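Local coordinates for uncharacterized protein (Arthrobacter sp., PDB 3KOP), which is of unknown function but folds as a cyclophilin-like beta-barrel domain of the DUF3830 family, found in an assembly of six copies, at residues 22-27 against 37-42; 31-36 against 160-165; 69-74 against 177-182; 95-100 against 151-156. One frame throughout, in Å; residues are numbered along the deposited sequence.

Contact 1. Residues 22-27 against 37-42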
loop_
_atom_site.group_PDB
_atom_site.type_symbol
_atom_site.label_atom_id
_atom_site.label_comp_id
_atom_site.label_asym_id
_atom_site.label_seq_id
_atom_site.Cartn_x
_atom_site.Cartn_y
_atom_site.Cartn_z
ATOM N N ARG F 22 33.905 10.346 -3.618
ATOM C CA ARG F 22 34.410 9.896 -2.305
ATOM C C ARG F 22 33.668 8.684 -1.807
ATOM O O ARG F 22 32.512 8.461 -2.184
ATOM C CB ARG F 22 34.292 10.956 -1.242
ATOM C CG ARG F 22 33.471 12.097 -1.539
ATOM C CD ARG F 22 33.399 13.022 -0.305
ATOM N NE ARG F 22 32.080 13.610 -0.196
ATOM C CZ ARG F 22 31.731 14.545 0.689
ATOM N NH1 ARG F 22 32.585 15.011 1.590
ATOM N NH2 ARG F 22 30.501 15.010 0.673
ATOM N N TYR F 23 34.325 7.935 -0.921
ATOM C CA TYR F 23 33.857 6.640 -0.495
ATOM C C TYR F 23 33.870 6.520 1.012
ATOM O O TYR F 23 34.670 7.192 1.720
ATOM C CB TYR F 23 34.742 5.541 -1.097
ATOM C CG TYR F 23 34.699 5.512 -2.598
ATOM C CD1 TYR F 23 33.787 4.710 -3.279
ATOM C CD2 TYR F 23 35.552 6.330 -3.355
ATOM C CE1 TYR F 23 33.728 4.716 -4.684
ATOM C CE2 TYR F 23 35.482 6.332 -4.753
ATOM C CZ TYR F 23 34.597 5.518 -5.396
ATOM O OH TYR F 23 34.585 5.552 -6.756
ATOM N N ILE F 24 32.970 5.681 1.504
ATOM C CA ILE F 24 32.930 5.332 2.922
ATOM C C ILE F 24 33.085 3.818 3.062
ATOM O O ILE F 24 32.697 3.047 2.179
ATOM C CB ILE F 24 31.617 5.848 3.591
ATOM C CG1 ILE F 24 30.368 5.214 2.931
ATOM C CG2 ILE F 24 31.576 7.392 3.520
ATOM C CD1 ILE F 24 29.064 5.453 3.655
ATOM N N ASN F 25 33.711 3.417 4.147
ATOM C CA ASN F 25 33.759 2.044 4.569
ATOM C C ASN F 25 32.647 1.774 5.568
ATOM O O ASN F 25 32.362 2.589 6.460
ATOM C CB ASN F 25 35.120 1.729 5.189
ATOM C CG ASN F 25 36.211 1.672 4.166
ATOM O OD1 ASN F 25 35.985 1.205 3.040
ATOM N ND2 ASN F 25 37.396 2.183 4.513
ATOM N N ILE F 26 32.042 0.606 5.432
ATOM C CA ILE F 26 30.966 0.175 6.289
ATOM C C ILE F 26 31.374 -1.193 6.822
ATOM O O ILE F 26 31.556 -2.128 6.052
ATOM C CB ILE F 26 29.640 0.071 5.551
ATOM C CG1 ILE F 26 29.299 1.382 4.839
ATOM C CG2 ILE F 26 28.530 -0.316 6.525
ATOM C CD1 ILE F 26 28.072 1.298 3.853
ATOM N N THR F 27 31.513 -1.279 8.136
ATOM C CA THR F 27 32.219 -2.382 8.783
ATOM C C THR F 27 31.403 -2.946 9.921
ATOM O O THR F 27 30.828 -2.186 10.708
ATOM C CB THR F 27 33.581 -1.895 9.378
ATOM O OG1 THR F 27 34.408 -1.347 8.338
ATOM C CG2 THR F 27 34.332 -3.057 10.069
ATOM N N ALA F 37 31.363 1.904 -0.078
ATOM C CA ALA F 37 30.232 2.546 -0.704
ATOM C C ALA F 37 30.636 3.889 -1.264
ATOM O O ALA F 37 31.402 4.623 -0.643
ATOM C CB ALA F 37 29.084 2.706 0.309
ATOM N N LEU F 38 30.116 4.178 -2.452
ATOM C CA LEU F 38 30.242 5.453 -3.086
ATOM C C LEU F 38 29.215 6.384 -2.502
ATOM O O LEU F 38 28.030 6.082 -2.457
ATOM C CB LEU F 38 29.996 5.321 -4.571
ATOM C CG LEU F 38 29.840 6.601 -5.360
ATOM C CD1 LEU F 38 31.255 7.299 -5.470
ATOM C CD2 LEU F 38 29.236 6.301 -6.727
ATOM N N LEU F 39 29.676 7.564 -2.114
ATOM C CA LEU F 39 28.805 8.563 -1.572
ATOM C C LEU F 39 28.125 9.314 -2.714
ATOM O O LEU F 39 28.787 9.716 -3.645
ATOM C CB LEU F 39 29.656 9.495 -0.736
ATOM C CG LEU F 39 29.216 9.838 0.633
ATOM C CD1 LEU F 39 28.817 8.604 1.445
ATOM C CD2 LEU F 39 30.361 10.623 1.335
ATOM N N LEU F 40 26.801 9.494 -2.636
ATOM C CA LEU F 40 26.021 10.009 -3.758
ATOM C C LEU F 40 25.926 11.545 -3.689
ATOM O O LEU F 40 24.855 12.127 -3.447
ATOM C CB LEU F 40 24.640 9.351 -3.817
ATOM C CG LEU F 40 24.627 7.830 -4.049
ATOM C CD1 LEU F 40 23.171 7.357 -3.967
ATOM C CD2 LEU F 40 25.328 7.371 -5.388
ATOM N N ASP F 41 27.086 12.177 -3.893
ATOM C CA ASP F 41 27.203 13.646 -3.859
ATOM C C ASP F 41 26.415 14.319 -4.954
ATOM O O ASP F 41 26.015 15.465 -4.786
ATOM C CB ASP F 41 28.676 14.068 -3.918
ATOM C CG ASP F 41 29.377 13.865 -2.605
ATOM O OD1 ASP F 41 28.866 14.387 -1.617
ATOM O OD2 ASP F 41 30.426 13.210 -2.549
ATOM N N ASP F 42 26.177 13.620 -6.066
ATOM C CA ASP F 42 25.337 14.167 -7.147
ATOM C C ASP F 42 23.841 14.268 -6.773
ATOM O O ASP F 42 23.265 15.323 -6.865
ATOM C CB ASP F 42 25.533 13.413 -8.485
ATOM C CG ASP F 42 25.288 11.887 -8.402
ATOM O OD1 ASP F 42 25.133 11.257 -7.304
ATOM O OD2 ASP F 42 25.285 11.290 -9.506
HETATM O O HOH W 1 31.040 11.048 -4.158
#

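Contact 2. Residues 31-36 against 160-165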
loop_
_atom_site.group_PDB
_atom_site.type_symbol
_atom_site.label_atom_id
_atom_site.label_comp_id
_atom_site.label_asym_id
_atom_site.label_seq_id
_atom_site.Cartn_x
_atom_site.Cartn_y
_atom_site.Cartn_z
ATOM N N ARG F 31 32.367 -9.409 13.491
ATOM C CA ARG F 31 32.599 -10.329 12.371
ATOM C C ARG F 31 33.795 -9.914 11.478
ATOM O O ARG F 31 34.304 -10.722 10.708
ATOM C CB ARG F 31 31.324 -10.513 11.554
ATOM C CG ARG F 31 30.215 -11.252 12.312
ATOM C CD ARG F 31 28.869 -11.015 11.706
ATOM N NE ARG F 31 27.858 -11.850 12.339
ATOM C CZ ARG F 31 27.319 -11.622 13.531
ATOM N NH1 ARG F 31 27.631 -10.536 14.238
ATOM N NH2 ARG F 31 26.419 -12.475 14.011
ATOM N N GLY F 32 34.232 -8.661 11.557
ATOM C CA GLY F 32 35.366 -8.207 10.769
ATOM C C GLY F 32 35.113 -8.168 9.278
ATOM O O GLY F 32 35.994 -8.498 8.485
ATOM N N VAL F 33 33.923 -7.728 8.880
ATOM C CA VAL F 33 33.567 -7.641 7.479
ATOM C C VAL F 33 33.342 -6.189 7.119
ATOM O O VAL F 33 32.624 -5.474 7.843
ATOM C CB VAL F 33 32.289 -8.467 7.180
ATOM C CG1 VAL F 33 31.892 -8.371 5.699
ATOM C CG2 VAL F 33 32.501 -9.911 7.593
ATOM N N THR F 34 33.956 -5.755 6.020
ATOM C CA THR F 34 33.850 -4.376 5.549
ATOM C C THR F 34 33.439 -4.345 4.086
ATOM O O THR F 34 33.878 -5.167 3.278
ATOM C CB THR F 34 35.200 -3.617 5.675
ATOM O OG1 THR F 34 35.594 -3.585 7.055
ATOM C CG2 THR F 34 35.081 -2.198 5.196
ATOM N N CYS F 35 32.598 -3.390 3.737
ATOM C CA CYS F 35 32.331 -3.133 2.344
ATOM C C CYS F 35 32.577 -1.635 2.099
ATOM O O CYS F 35 32.716 -0.859 3.053
ATOM C CB CYS F 35 30.903 -3.589 1.979
ATOM S SG CYS F 35 29.629 -2.662 2.793
ATOM N N LYS F 36 32.648 -1.242 0.839
ATOM C CA LYS F 36 32.898 0.136 0.477
ATOM C C LYS F 36 31.749 0.662 -0.361
ATOM O O LYS F 36 31.255 -0.034 -1.240
ATOM C CB LYS F 36 34.204 0.288 -0.313
ATOM C CG LYS F 36 34.559 1.726 -0.584
ATOM C CD LYS F 36 35.755 1.909 -1.519
ATOM C CE LYS F 36 37.022 1.582 -0.865
ATOM N NZ LYS F 36 38.188 2.197 -1.660
ATOM N N ASP F 160 28.492 -8.810 -1.593
ATOM C CA ASP F 160 28.227 -10.232 -1.356
ATOM C C ASP F 160 28.690 -10.674 0.030
ATOM O O ASP F 160 27.953 -11.339 0.739
ATOM C CB ASP F 160 28.873 -11.117 -2.428
ATOM C CG ASP F 160 28.261 -10.899 -3.806
ATOM O OD1 ASP F 160 27.165 -10.352 -3.883
ATOM O OD2 ASP F 160 28.898 -11.251 -4.822
ATOM N N GLU F 161 29.891 -10.274 0.414
ATOM C CA GLU F 161 30.421 -10.629 1.713
ATOM C C GLU F 161 29.607 -9.960 2.810
ATOM O O GLU F 161 29.339 -10.578 3.846
ATOM C CB GLU F 161 31.897 -10.239 1.864
ATOM C CG GLU F 161 32.854 -11.015 0.979
ATOM C CD GLU F 161 32.901 -10.553 -0.477
ATOM O OE1 GLU F 161 32.132 -9.643 -0.907
ATOM O OE2 GLU F 161 33.747 -11.137 -1.213
HETATM N N MSE F 162 29.180 -8.717 2.577
HETATM C CA MSE F 162 28.376 -8.027 3.561
HETATM C C MSE F 162 27.026 -8.731 3.710
HETATM O O MSE F 162 26.555 -8.939 4.823
HETATM C CB MSE F 162 28.188 -6.552 3.216
HETATM C CG MSE F 162 27.317 -5.753 4.235
HETATM SE SE MSE F 162 27.971 -5.825 6.083
HETATM C CE MSE F 162 29.693 -5.161 5.793
ATOM N N ALA F 163 26.401 -9.083 2.587
ATOM C CA ALA F 163 25.135 -9.808 2.629
ATOM C C ALA F 163 25.243 -11.109 3.431
ATOM O O ALA F 163 24.347 -11.411 4.232
ATOM C CB ALA F 163 24.578 -10.067 1.198
ATOM N N ALA F 164 26.330 -11.854 3.236
ATOM C CA ALA F 164 26.561 -13.108 3.975
ATOM C C ALA F 164 26.721 -12.840 5.483
ATOM O O ALA F 164 26.195 -13.591 6.315
ATOM C CB ALA F 164 27.773 -13.914 3.386
ATOM N N ALA F 165 27.357 -11.717 5.834
ATOM C CA ALA F 165 27.490 -11.320 7.258
ATOM C C ALA F 165 26.133 -10.959 7.886
ATOM O O ALA F 165 25.856 -11.257 9.051
ATOM C CB ALA F 165 28.481 -10.155 7.406
#

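Contact 3. Residues 69-74 against 177-182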
loop_
_atom_site.group_PDB
_atom_site.type_symbol
_atom_site.label_atom_id
_atom_site.label_comp_id
_atom_site.label_asym_id
_atom_site.label_seq_id
_atom_site.Cartn_x
_atom_site.Cartn_y
_atom_site.Cartn_z
ATOM N N ASN F 69 15.531 -6.993 4.126
ATOM C CA ASN F 69 16.966 -7.253 3.996
ATOM C C ASN F 69 17.791 -6.047 4.383
ATOM O O ASN F 69 18.479 -5.410 3.561
ATOM C CB ASN F 69 17.278 -7.778 2.613
ATOM C CG ASN F 69 16.570 -9.084 2.338
ATOM O OD1 ASN F 69 16.815 -10.058 3.045
ATOM N ND2 ASN F 69 15.660 -9.099 1.373
ATOM N N GLU F 70 17.707 -5.753 5.669
ATOM C CA GLU F 70 18.261 -4.542 6.254
ATOM C C GLU F 70 19.048 -4.806 7.557
ATOM O O GLU F 70 18.587 -5.555 8.440
ATOM C CB GLU F 70 17.118 -3.620 6.614
ATOM C CG GLU F 70 17.589 -2.297 7.169
ATOM C CD GLU F 70 16.542 -1.535 7.959
ATOM O OE1 GLU F 70 15.584 -2.175 8.475
ATOM O OE2 GLU F 70 16.735 -0.287 8.086
ATOM N N ILE F 71 20.194 -4.136 7.700
ATOM C CA ILE F 71 20.802 -3.943 9.023
ATOM C C ILE F 71 20.971 -2.439 9.217
ATOM O O ILE F 71 20.988 -1.689 8.256
ATOM C CB ILE F 71 22.157 -4.692 9.236
ATOM C CG1 ILE F 71 23.210 -4.287 8.191
ATOM C CG2 ILE F 71 21.925 -6.191 9.280
ATOM C CD1 ILE F 71 24.708 -4.535 8.615
ATOM N N TYR F 72 21.071 -2.001 10.471
ATOM C CA TYR F 72 21.188 -0.574 10.728
ATOM C C TYR F 72 21.761 -0.313 12.124
ATOM O O TYR F 72 21.859 -1.233 12.943
ATOM C CB TYR F 72 19.836 0.103 10.573
ATOM C CG TYR F 72 18.817 -0.342 11.575
ATOM C CD1 TYR F 72 18.076 -1.511 11.376
ATOM C CD2 TYR F 72 18.617 0.384 12.771
ATOM C CE1 TYR F 72 17.142 -1.926 12.301
ATOM C CE2 TYR F 72 17.670 -0.035 13.712
ATOM C CZ TYR F 72 16.948 -1.192 13.467
ATOM O OH TYR F 72 16.019 -1.642 14.358
ATOM N N ASN F 73 22.180 0.925 12.358
ATOM C CA ASN F 73 22.497 1.376 13.690
ATOM C C ASN F 73 21.682 2.630 13.951
ATOM O O ASN F 73 21.022 3.160 13.039
ATOM C CB ASN F 73 24.026 1.552 13.895
ATOM C CG ASN F 73 24.640 2.734 13.130
ATOM O OD1 ASN F 73 23.940 3.614 12.650
ATOM N ND2 ASN F 73 25.978 2.741 13.018
ATOM N N LEU F 74 21.717 3.079 15.203
ATOM C CA LEU F 74 21.007 4.273 15.639
ATOM C C LEU F 74 21.993 5.142 16.421
ATOM O O LEU F 74 22.616 4.673 17.363
ATOM C CB LEU F 74 19.834 3.896 16.537
ATOM C CG LEU F 74 18.726 3.001 15.977
ATOM C CD1 LEU F 74 17.733 2.635 17.078
ATOM C CD2 LEU F 74 18.024 3.657 14.779
ATOM N N GLU F 177 27.954 -6.855 18.441
ATOM C CA GLU F 177 28.291 -6.523 17.079
ATOM C C GLU F 177 28.035 -5.067 16.923
ATOM O O GLU F 177 27.024 -4.561 17.419
ATOM C CB GLU F 177 27.479 -7.350 16.070
ATOM C CG GLU F 177 27.850 -7.116 14.612
ATOM C CD GLU F 177 29.334 -7.328 14.311
ATOM O OE1 GLU F 177 30.138 -6.388 14.548
ATOM O OE2 GLU F 177 29.692 -8.415 13.790
ATOM N N THR F 178 28.961 -4.397 16.245
ATOM C CA THR F 178 28.921 -2.942 16.053
ATOM C C THR F 178 29.000 -2.651 14.560
ATOM O O THR F 178 29.804 -3.260 13.838
ATOM C CB THR F 178 30.124 -2.279 16.783
ATOM O OG1 THR F 178 30.072 -2.609 18.172
ATOM C CG2 THR F 178 30.118 -0.781 16.638
ATOM N N LEU F 179 28.176 -1.705 14.106
ATOM C CA LEU F 179 28.208 -1.249 12.727
ATOM C C LEU F 179 28.852 0.148 12.645
ATOM O O LEU F 179 28.364 1.133 13.235
ATOM C CB LEU F 179 26.782 -1.203 12.161
ATOM C CG LEU F 179 26.611 -0.713 10.727
ATOM C CD1 LEU F 179 27.250 -1.672 9.695
ATOM C CD2 LEU F 179 25.115 -0.470 10.426
ATOM N N THR F 180 29.924 0.235 11.873
ATOM C CA THR F 180 30.749 1.437 11.814
ATOM C C THR F 180 30.827 2.031 10.414
ATOM O O THR F 180 31.192 1.349 9.445
ATOM C CB THR F 180 32.172 1.143 12.348
ATOM O OG1 THR F 180 32.067 0.744 13.716
ATOM C CG2 THR F 180 33.058 2.399 12.251
ATOM N N PHE F 181 30.453 3.308 10.309
ATOM C CA PHE F 181 30.656 4.066 9.097
ATOM C C PHE F 181 31.888 4.976 9.248
ATOM O O PHE F 181 31.994 5.744 10.203
ATOM C CB PHE F 181 29.409 4.888 8.761
ATOM C CG PHE F 181 28.143 4.047 8.555
ATOM C CD1 PHE F 181 27.432 3.574 9.636
ATOM C CD2 PHE F 181 27.648 3.803 7.270
ATOM C CE1 PHE F 181 26.267 2.827 9.452
ATOM C CE2 PHE F 181 26.491 3.077 7.086
ATOM C CZ PHE F 181 25.795 2.594 8.183
ATOM N N SER F 182 32.786 4.915 8.271
ATOM C CA SER F 182 34.056 5.670 8.332
ATOM C C SER F 182 34.446 6.149 6.942
ATOM O O SER F 182 34.001 5.603 5.933
ATOM C CB SER F 182 35.174 4.796 8.919
ATOM O OG SER F 182 35.429 3.631 8.113
#

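Contact 4. Residues 95-100 against 151-156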
loop_
_atom_site.group_PDB
_atom_site.type_symbol
_atom_site.label_atom_id
_atom_site.label_comp_id
_atom_site.label_asym_id
_atom_site.label_seq_id
_atom_site.Cartn_x
_atom_site.Cartn_y
_atom_site.Cartn_z
ATOM N N GLY F 95 22.480 -2.965 -1.977
ATOM C CA GLY F 95 23.543 -1.984 -2.031
ATOM C C GLY F 95 23.197 -0.597 -1.560
ATOM O O GLY F 95 24.089 0.203 -1.363
ATOM N N ASP F 96 21.921 -0.276 -1.392
ATOM C CA ASP F 96 21.531 1.038 -0.878
ATOM C C ASP F 96 21.999 1.251 0.556
ATOM O O ASP F 96 21.953 0.331 1.426
ATOM C CB ASP F 96 20.029 1.220 -0.805
ATOM C CG ASP F 96 19.375 1.526 -2.118
ATOM O OD1 ASP F 96 20.044 1.889 -3.113
ATOM O OD2 ASP F 96 18.120 1.422 -2.114
ATOM N N VAL F 97 22.399 2.479 0.796
ATOM C CA VAL F 97 22.707 2.950 2.122
ATOM C C VAL F 97 21.820 4.130 2.390
ATOM O O VAL F 97 21.799 5.126 1.622
ATOM C CB VAL F 97 24.218 3.294 2.327
ATOM C CG1 VAL F 97 24.472 3.644 3.790
ATOM C CG2 VAL F 97 25.125 2.156 1.858
ATOM N N CYS F 98 21.036 4.023 3.463
ATOM C CA CYS F 98 19.980 4.992 3.750
ATOM C C CYS F 98 20.154 5.761 5.059
ATOM O O CYS F 98 20.718 5.247 6.030
ATOM C CB CYS F 98 18.642 4.272 3.793
ATOM S SG CYS F 98 18.059 3.744 2.165
ATOM N N TYR F 99 19.604 6.967 5.075
ATOM C CA TYR F 99 19.590 7.850 6.232
ATOM C C TYR F 99 18.134 8.177 6.547
ATOM O O TYR F 99 17.382 8.611 5.659
ATOM C CB TYR F 99 20.364 9.116 5.893
ATOM C CG TYR F 99 20.514 10.205 6.956
ATOM C CD1 TYR F 99 19.415 10.915 7.442
ATOM C CD2 TYR F 99 21.752 10.604 7.379
ATOM C CE1 TYR F 99 19.576 11.933 8.341
ATOM C CE2 TYR F 99 21.921 11.621 8.283
ATOM C CZ TYR F 99 20.839 12.270 8.783
ATOM O OH TYR F 99 21.011 13.325 9.674
ATOM N N PHE F 100 17.758 7.984 7.814
ATOM C CA PHE F 100 16.453 8.372 8.328
ATOM C C PHE F 100 16.634 9.253 9.554
ATOM O O PHE F 100 17.480 8.955 10.436
ATOM C CB PHE F 100 15.650 7.156 8.822
ATOM C CG PHE F 100 15.549 6.018 7.835
ATOM C CD1 PHE F 100 16.586 5.075 7.699
ATOM C CD2 PHE F 100 14.391 5.834 7.091
ATOM C CE1 PHE F 100 16.469 4.008 6.828
ATOM C CE2 PHE F 100 14.267 4.731 6.218
ATOM C CZ PHE F 100 15.301 3.848 6.079
ATOM N N VAL F 151 18.472 7.868 0.247
ATOM C CA VAL F 151 19.503 6.969 -0.290
ATOM C C VAL F 151 20.727 7.842 -0.576
ATOM O O VAL F 151 20.701 8.707 -1.472
ATOM C CB VAL F 151 19.065 6.247 -1.608
ATOM C CG1 VAL F 151 20.241 5.414 -2.189
ATOM C CG2 VAL F 151 17.810 5.376 -1.402
ATOM N N PHE F 152 21.804 7.632 0.184
ATOM C CA PHE F 152 22.954 8.553 0.095
ATOM C C PHE F 152 24.278 7.891 -0.285
ATOM O O PHE F 152 25.287 8.573 -0.474
ATOM C CB PHE F 152 23.108 9.345 1.422
ATOM C CG PHE F 152 23.711 8.544 2.556
ATOM C CD1 PHE F 152 22.897 7.811 3.422
ATOM C CD2 PHE F 152 25.085 8.536 2.768
ATOM C CE1 PHE F 152 23.422 7.095 4.444
ATOM C CE2 PHE F 152 25.617 7.789 3.805
ATOM C CZ PHE F 152 24.788 7.069 4.638
ATOM N N ALA F 153 24.274 6.575 -0.397
ATOM C CA ALA F 153 25.438 5.847 -0.830
ATOM C C ALA F 153 25.043 4.524 -1.442
ATOM O O ALA F 153 23.913 4.010 -1.218
ATOM C CB ALA F 153 26.414 5.645 0.301
ATOM N N THR F 154 25.951 4.001 -2.251
ATOM C CA THR F 154 25.730 2.715 -2.875
ATOM C C THR F 154 26.977 1.862 -2.780
ATOM O O THR F 154 28.100 2.300 -3.088
ATOM C CB THR F 154 25.259 2.862 -4.322
ATOM O OG1 THR F 154 24.692 1.619 -4.743
ATOM C CG2 THR F 154 26.414 3.269 -5.256
ATOM N N ILE F 155 26.784 0.641 -2.284
ATOM C CA ILE F 155 27.900 -0.289 -2.060
ATOM C C ILE F 155 28.492 -0.708 -3.400
ATOM O O ILE F 155 27.792 -1.245 -4.262
ATOM C CB ILE F 155 27.481 -1.481 -1.168
ATOM C CG1 ILE F 155 27.070 -0.958 0.225
ATOM C CG2 ILE F 155 28.641 -2.494 -1.014
ATOM C CD1 ILE F 155 26.395 -1.989 1.098
ATOM N N VAL F 156 29.791 -0.454 -3.577
ATOM C CA VAL F 156 30.493 -0.802 -4.802
ATOM C C VAL F 156 31.534 -1.921 -4.641
ATOM O O VAL F 156 31.989 -2.480 -5.623
ATOM C CB VAL F 156 31.173 0.453 -5.457
ATOM C CG1 VAL F 156 30.115 1.437 -5.947
ATOM C CG2 VAL F 156 32.152 1.128 -4.493
HETATM O O HOH W 2 22.241 -0.001 -4.867
HETATM O O HOH W 3 22.258 3.087 -3.791
#

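Contact 1. Residues 22-27 against 37-42
A beta hairpin, strands 23-28 and 33-39, is held here at its open end, where Y23 faces L38 and I24 faces A37. I24 and A37 form the hydrogen-bonded antiparallel pair: I24 N donates to A37 O and A37 N to I24 O, both at 2.9 Å. A third backbone bond runs from L39 N to R22 O (3.0 Å). Beyond it the strands give way to a salt bridge. R22 takes D41 side-on, NE to OD2 and NH2 to OD1, each 2.9 Å, both oxygens being met on their syn sides while the guanidinium and carboxylate planes stand 32° apart. The CD2 methyl of L39 lies over one face of the guanidinium, and W52 adds a cation-pi contact to R22. One water joins the same corner, accepting from R22 N and donating to L39 O and D41 OD2, so two donors grip that carboxylate oxygen. In the cyclophilin-like fold this hairpin forms part of the curled antiparallel sheet, and its two faces differ. On the face of I24 and A37 the contact is apolar: CG1 of I24 meets CB of A37, I26 CD1 touches the same CB at 3.9 Å, and I24 CG2 reaches L39 CD1, with W52 of helix 45-54 packed against I24 and L39. On the other face, with CG anti to the carbonyl carbon (chi1 -62°), the Y23 ring lies alongside L38 and receives its CD1 off-centre in a CH-pi contact, 4.1 Å from the ring centroid.

Contact 2. Residues 31-36 against 160-165
V33 and C35, on a strand of the curled sheet of this cyclophilin-like domain, pack against M162 and A165 of helix 159-172, whose segment runs at 138° to the strand. The polar groups find their partners outside the helix segment. R31 passes its CD and NE beside A165 O, NE at 3.9 Å, but its charge is taken up by D168, near the end of the helix, and by E177, with G173 O accepting from NH2. The hydroxyl of T34, a residue whose side chain leaves the strand away from the helix, is hydrogen-bonded to T27 across the hairpin. Where the strand begins, G32 and V33 both face L28 in a G1 beta bulge. Apolar contacts carry the interface, and no hydrogen bond crosses it. V33 sets its two methyls on the helix: CG1 lies 3.8 Å from the backbone oxygen E161 O and also meets the M162 methyl, while CG2 touches CB of A165 at 4.0 Å. M162, a selenomethionine, starts with CG anti to the backbone N (chi1 180°) and then bends at both following torsions, which folds its CE back under the strand. This terminal methyl CE of M162 sits 3.6 Å from V33 O and 3.9 Å from C35 SG.

Contact 3. Residues 69-74 against 177-182
The side-chain nitrogen ND2 of N73 donates to L179 O at 2.9 Å, the one hydrogen bond between these two segments. It is bent; the acceptor lies in the amide plane of N73, but the donor stands above the plane of the L179 carbonyl. The same ND2 meets the edge of the F181 ring, 3.6 Å from CE1, with amide and ring planes 64° apart. The torsion that sets CG of N73 between its backbone N and carbonyl carbon (chi1 70°) swings the amide to this meeting point. L179 answers with its two methyls: CD1 touches CD1 of I71 at 4.0 Å, and CD2 rests 3.8 Å from the backbone carbon C of Y72. Replacing N73 by a leucine would probably deprive L179 O of this donor and set a bulky branched group against the F181 edge. V61 and I26 also touch L179, while Y72, pointing away from L179's strand, packs on W170 of the second subunit. Strands 70-76 and 178-183 are not paired: their segments cross at 79°, 7.4 Å apart at closest, and meet through inward side chains, as expected across the interior of the curled, barrel-like sheet of a cyclophilin-like fold.

Contact 4. Residues 95-100 against 151-156
V97 meets three residues of the opposing strand with its side chain: CG1 touches CZ of F152 at 3.5 Å, CB lies 3.8 Å from CB of A153, and CG2 reaches CG1 of I155. The F152 ring extends under strand 96-103 so that its edge lies beside the C98 carbonyl carbon and Y99 N, and CD1 touches Y99 CB at 3.8 Å. This position follows from chi1 of 76°, which places CG between the F152 backbone N and carbonyl carbon. With an alanine in place of F152, V97 CG1 and Y99 CB would probably lose their aromatic partner, opening a gap beneath the strand. The backbones set this packing. F152 N donates to V97 O (2.9 Å) and A153 O accepts from V97 N, so two consecutive residues face V97 in a classic beta bulge within this antiparallel pair of the cyclophilin-like sheet. Beyond the bulge C98 pairs with V151, SG against CG2; at the other end I155 N donates to G95 O at 2.9 Å. At G95 (phi 92°) a side chain would press on the preceding carbonyl. V151 CG1 lies 3.6 Å from D96 OD1, and a water 2.6 Å from that oxygen is also within hydrogen-bonding distance of A153 O. The other oxygen, OD2, accepts from I93 N and forms a salt bridge with R135 of the third subunit. Helix 45-54 backs the F152 ring through T47 and V51.

Contacts 3 and 4 are buried, whereas contacts 1 and 2 lie partly at the surface; the centre of contact 4 lies about 4 Å from the centre of the chain, that of contact 2 about 14 Å. Contacts 1 and 4 join paired antiparallel strands through backbone bonds, and they adjoin where L38 N and L40 N meet T154 O and F152 O. Contacts 2 and 3 join elements that do not pair, by side chains: a helix on a strand, and two crossing strands. Strand 33-39 serves contacts 1 and 2. Salt bridges join R22 to D41 in contact 1 and R31 to E177 between contacts 2 and 3, while in buried contact 4 D96 pairs with R135 of the third subunit.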